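Local coordinates for protein N(G),N(G)-dimethylarginine dimethylaminohydrolase (Pseudomonas aeruginosa, PDB 1H70) that hydrolyses asymmetric dimethylarginine and monomethylarginine, inhibitors of nitric oxide synthase, to citrulline and dimethylamine or methylamine, at residues Ala8-Leu19 with Phe59-Asp67. The protein carries 1 engineered substitution. Numbering follows the deposited sequence.
Sequences ARTPARSLVDGL and FPDSVFVED. With CIR (citrulline), chain B.
Asp-61 and Leu-19, one from each segment, both grip the citrulline alpha-amino N. Asp-61 OD1 accepts from citrulline N at 2.7 Å, and Leu-19 O accepts a weak bond from the same N. The other carboxylate oxygen of Asp-61 holds the 8-19 segment itself. Leu-19 N donates to Asp-61 OD2 at 2.8 Å, nearly straight (173°) and on the syn lone pair. One carboxylate thus ties Leu-19 to the ligand. The CG of Asp-61 stands anti to its carbonyl carbon (chi1 -71°), which brings the carboxylate to Leu-19 and the ligand. Two overlapping type I turns, Phe-59 to Ser-62 and Asp-61 to Phe-64, fold the 59-67 loop against the chain that leaves strand 5-9. In this alpha/beta propeller of the DDAH family, the loop lines the substrate pocket with Asp-61, Phe-64, Glu-66 and Asp-67. At its far end, Asp-67 OD2 accepts from citrulline N6 at 2.8 Å, while Asp-67 OD1 and Glu-66 OE1 both accept from N8. Arg-86 pairs with Asp-67 from outside the loop.

Away from the ligand, side-chain carbons pack on each other and on backbone carbonyls. The Pro-60 ring lies on the 3-10 turn, with CB 3.2 Å from Ser-14 O. Leu-15 CD1 meets Val-63 CG1 at 3.7 Å. That same CG1 sits over the centre of one face of the Phe-64 ring. Val-63 CG2 reaches Arg-9 O and Pro-11 CB. Arg-9 passes its CB along Val-65 CG1, and Ser-62 O lies at the edge of its guanidinium, whose NH1 bonds to Pro-54 O. A water donates to Pro-60 O at 2.6 Å and accepts from Ala-12 N, bridging the segments.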
loop_
_atom_site.group_PDB
_atom_site.type_symbol
_atom_site.label_atom_id
_atom_site.label_comp_id
_atom_site.label_asym_id
_atom_site.label_seq_id
_atom_site.Cartn_x
_atom_site.Cartn_y
_atom_site.Cartn_z
ATOM N N ALA A 8 -11.396 -0.833 -1.950
ATOM C CA ALA A 8 -10.952 0.541 -2.260
ATOM C C ALA A 8 -12.001 1.496 -1.711
ATOM O O ALA A 8 -13.096 1.047 -1.313
ATOM C CB ALA A 8 -10.820 0.754 -3.769
ATOM N N ARG A 9 -11.719 2.793 -1.706
ATOM C CA ARG A 9 -12.737 3.746 -1.213
ATOM C C ARG A 9 -12.682 5.009 -2.048
ATOM O O ARG A 9 -11.616 5.567 -2.260
ATOM C CB ARG A 9 -12.490 4.075 0.243
ATOM C CG ARG A 9 -13.565 5.015 0.893
ATOM C CD ARG A 9 -13.165 5.537 2.259
ATOM N NE ARG A 9 -13.157 4.515 3.299
ATOM C CZ ARG A 9 -14.231 3.993 3.872
ATOM N NH1 ARG A 9 -15.455 4.384 3.514
ATOM N NH2 ARG A 9 -14.077 3.066 4.822
ATOM N N THR A 10 -13.833 5.466 -2.509
ATOM C CA THR A 10 -13.932 6.689 -3.292
ATOM C C THR A 10 -13.306 7.838 -2.540
ATOM O O THR A 10 -13.526 7.955 -1.356
ATOM C CB THR A 10 -15.446 6.963 -3.492
ATOM O OG1 THR A 10 -16.019 5.802 -4.120
ATOM C CG2 THR A 10 -15.703 8.161 -4.426
ATOM N N PRO A 11 -12.551 8.710 -3.215
ATOM C CA PRO A 11 -11.943 9.867 -2.537
ATOM C C PRO A 11 -13.007 10.893 -2.120
ATOM O O PRO A 11 -14.042 11.022 -2.799
ATOM C CB PRO A 11 -10.992 10.427 -3.606
ATOM C CG PRO A 11 -11.608 10.022 -4.892
ATOM C CD PRO A 11 -12.233 8.654 -4.656
ATOM N N ALA A 12 -12.783 11.568 -0.999
ATOM C CA ALA A 12 -13.713 12.574 -0.490
ATOM C C ALA A 12 -13.351 13.933 -1.057
ATOM O O ALA A 12 -12.237 14.131 -1.560
ATOM C CB ALA A 12 -13.637 12.634 1.015
ATOM N N ARG A 13 -14.261 14.907 -0.954
ATOM C CA ARG A 13 -13.914 16.239 -1.415
ATOM C C ARG A 13 -12.785 16.775 -0.552
ATOM O O ARG A 13 -11.949 17.562 -1.034
ATOM C CB ARG A 13 -15.098 17.199 -1.336
ATOM C CG ARG A 13 -16.190 16.967 -2.385
ATOM C CD ARG A 13 -17.397 17.885 -2.177
ATOM N NE ARG A 13 -18.096 17.609 -0.922
ATOM C CZ ARG A 13 -19.009 16.648 -0.781
ATOM N NH1 ARG A 13 -19.301 15.882 -1.814
ATOM N NH2 ARG A 13 -19.618 16.442 0.379
ATOM N N SER A 14 -12.751 16.379 0.721
ATOM C CA SER A 14 -11.696 16.825 1.645
ATOM C C SER A 14 -10.292 16.293 1.315
ATOM O O SER A 14 -9.327 16.663 1.980
ATOM C CB SER A 14 -12.041 16.543 3.117
ATOM O OG SER A 14 -12.246 15.160 3.317
ATOM N N LEU A 15 -10.190 15.459 0.288
ATOM C CA LEU A 15 -8.908 14.936 -0.215
ATOM C C LEU A 15 -7.941 16.093 -0.481
ATOM O O LEU A 15 -6.738 15.953 -0.295
ATOM C CB LEU A 15 -9.103 14.218 -1.552
ATOM C CG LEU A 15 -7.852 13.599 -2.195
ATOM C CD1 LEU A 15 -7.617 12.221 -1.606
ATOM C CD2 LEU A 15 -7.953 13.494 -3.718
ATOM N N VAL A 16 -8.466 17.233 -0.938
ATOM C CA VAL A 16 -7.615 18.385 -1.220
ATOM C C VAL A 16 -6.797 18.802 -0.012
ATOM O O VAL A 16 -5.734 19.412 -0.174
ATOM C CB VAL A 16 -8.397 19.599 -1.747
ATOM C CG1 VAL A 16 -9.161 19.226 -3.018
ATOM C CG2 VAL A 16 -9.317 20.162 -0.686
ATOM N N ASP A 17 -7.312 18.497 1.187
ATOM C CA ASP A 17 -6.660 18.807 2.447
ATOM C C ASP A 17 -5.972 17.582 3.071
ATOM O O ASP A 17 -5.779 17.525 4.297
ATOM C CB ASP A 17 -7.702 19.343 3.455
ATOM C CG ASP A 17 -8.365 20.625 2.982
ATOM O OD1 ASP A 17 -7.683 21.445 2.335
ATOM O OD2 ASP A 17 -9.550 20.897 3.211
ATOM N N GLY A 18 -5.621 16.599 2.257
ATOM C CA GLY A 18 -4.939 15.416 2.748
ATOM C C GLY A 18 -3.556 15.759 3.291
ATOM O O GLY A 18 -2.949 16.723 2.856
ATOM N N LEU A 19 -3.059 14.949 4.221
ATOM C CA LEU A 19 -1.738 15.183 4.791
ATOM C C LEU A 19 -0.655 15.102 3.720
ATOM O O LEU A 19 -0.765 14.303 2.796
ATOM C CB LEU A 19 -1.445 14.101 5.823
ATOM C CG LEU A 19 -2.322 14.039 7.074
ATOM C CD1 LEU A 19 -1.994 12.748 7.830
ATOM C CD2 LEU A 19 -2.107 15.282 7.944
ATOM N N PHE A 59 -12.565 12.194 6.839
ATOM C CA PHE A 59 -11.226 11.638 6.697
ATOM C C PHE A 59 -10.646 11.899 5.306
ATOM O O PHE A 59 -10.760 11.086 4.394
ATOM C CB PHE A 59 -11.228 10.131 6.996
ATOM C CG PHE A 59 -11.621 9.803 8.419
ATOM C CD1 PHE A 59 -12.922 9.392 8.703
ATOM C CD2 PHE A 59 -10.717 9.923 9.460
ATOM C CE1 PHE A 59 -13.300 9.109 9.984
ATOM C CE2 PHE A 59 -11.088 9.646 10.753
ATOM C CZ PHE A 59 -12.391 9.239 11.018
ATOM N N PRO A 60 -10.010 13.056 5.136
ATOM C CA PRO A 60 -9.426 13.458 3.853
ATOM C C PRO A 60 -8.562 12.395 3.154
ATOM O O PRO A 60 -8.571 12.272 1.924
ATOM C CB PRO A 60 -8.526 14.623 4.261
ATOM C CG PRO A 60 -9.291 15.267 5.390
ATOM C CD PRO A 60 -9.859 14.095 6.185
ATOM N N ASP A 61 -7.810 11.632 3.936
ATOM C CA ASP A 61 -6.904 10.614 3.391
ATOM C C ASP A 61 -7.497 9.207 3.403
ATOM O O ASP A 61 -6.772 8.230 3.158
ATOM C CB ASP A 61 -5.612 10.601 4.208
ATOM C CG ASP A 61 -4.748 11.822 3.982
ATOM O OD1 ASP A 61 -4.233 11.956 2.847
ATOM O OD2 ASP A 61 -4.548 12.648 4.908
ATOM N N SER A 62 -8.807 9.067 3.630
ATOM C CA SER A 62 -9.439 7.743 3.721
ATOM C C SER A 62 -9.456 6.906 2.416
ATOM O O SER A 62 -9.657 5.682 2.425
ATOM C CB SER A 62 -10.821 7.837 4.421
ATOM O OG SER A 62 -11.689 8.634 3.651
ATOM N N VAL A 63 -9.120 7.531 1.292
ATOM C CA VAL A 63 -8.965 6.854 0.020
ATOM C C VAL A 63 -7.787 5.894 0.113
ATOM O O VAL A 63 -7.733 4.899 -0.610
ATOM C CB VAL A 63 -8.701 7.875 -1.127
ATOM C CG1 VAL A 63 -7.397 8.641 -0.898
ATOM C CG2 VAL A 63 -8.688 7.196 -2.497
ATOM N N PHE A 64 -6.836 6.182 1.003
ATOM C CA PHE A 64 -5.674 5.321 1.193
ATOM C C PHE A 64 -5.967 4.184 2.171
ATOM O O PHE A 64 -5.402 4.091 3.283
ATOM C CB PHE A 64 -4.461 6.145 1.653
ATOM C CG PHE A 64 -4.115 7.234 0.662
ATOM C CD1 PHE A 64 -4.035 8.559 1.064
ATOM C CD2 PHE A 64 -3.903 6.911 -0.664
ATOM C CE1 PHE A 64 -3.730 9.554 0.147
ATOM C CE2 PHE A 64 -3.582 7.912 -1.604
ATOM C CZ PHE A 64 -3.488 9.226 -1.187
ATOM N N VAL A 65 -6.843 3.289 1.728
ATOM C CA VAL A 65 -7.290 2.151 2.531
ATOM C C VAL A 65 -6.188 1.147 2.877
ATOM O O VAL A 65 -6.368 0.325 3.799
ATOM C CB VAL A 65 -8.467 1.399 1.859
ATOM C CG1 VAL A 65 -9.675 2.325 1.754
ATOM C CG2 VAL A 65 -8.052 0.823 0.483
ATOM N N GLU A 66 -5.048 1.219 2.194
ATOM C CA GLU A 66 -3.940 0.345 2.560
ATOM C C GLU A 66 -3.527 0.527 4.021
ATOM O O GLU A 66 -3.185 -0.445 4.650
ATOM C CB GLU A 66 -2.722 0.629 1.668
ATOM C CG GLU A 66 -1.428 -0.021 2.137
ATOM C CD GLU A 66 -0.468 -0.297 1.000
ATOM O OE1 GLU A 66 0.298 0.622 0.638
ATOM O OE2 GLU A 66 -0.463 -1.417 0.476
ATOM N N ASP A 67 -3.557 1.740 4.566
ATOM C CA ASP A 67 -3.029 1.940 5.931
ATOM C C ASP A 67 -3.804 1.366 7.119
ATOM O O ASP A 67 -3.204 0.802 8.036
ATOM C CB ASP A 67 -2.644 3.408 6.107
ATOM C CG ASP A 67 -1.608 3.808 5.096
ATOM O OD1 ASP A 67 -0.591 3.062 4.970
ATOM O OD2 ASP A 67 -1.757 4.818 4.407
HETATM C C CIR B . -0.813 10.372 4.562
HETATM O O CIR B . -1.081 9.514 5.458
HETATM O OXT CIR B . 0.074 11.292 4.796
HETATM C CA CIR B . -1.469 10.281 3.211
HETATM N N CIR B . -1.583 11.627 2.618
HETATM C C3 CIR B . -0.646 9.344 2.292
HETATM C C4 CIR B . -0.742 7.898 2.810
HETATM C C5 CIR B . 0.097 6.992 1.926
HETATM N N6 CIR B . -0.024 5.589 2.347
HETATM C C7 CIR B . 0.456 4.553 1.678
HETATM O O7 CIR B . 1.061 4.667 0.600
HETATM N N8 CIR B . 0.259 3.321 2.188
HETATM O O HOH W 1 -13.025 9.090 1.310
HETATM O O HOH W 2 -10.263 10.625 0.844
#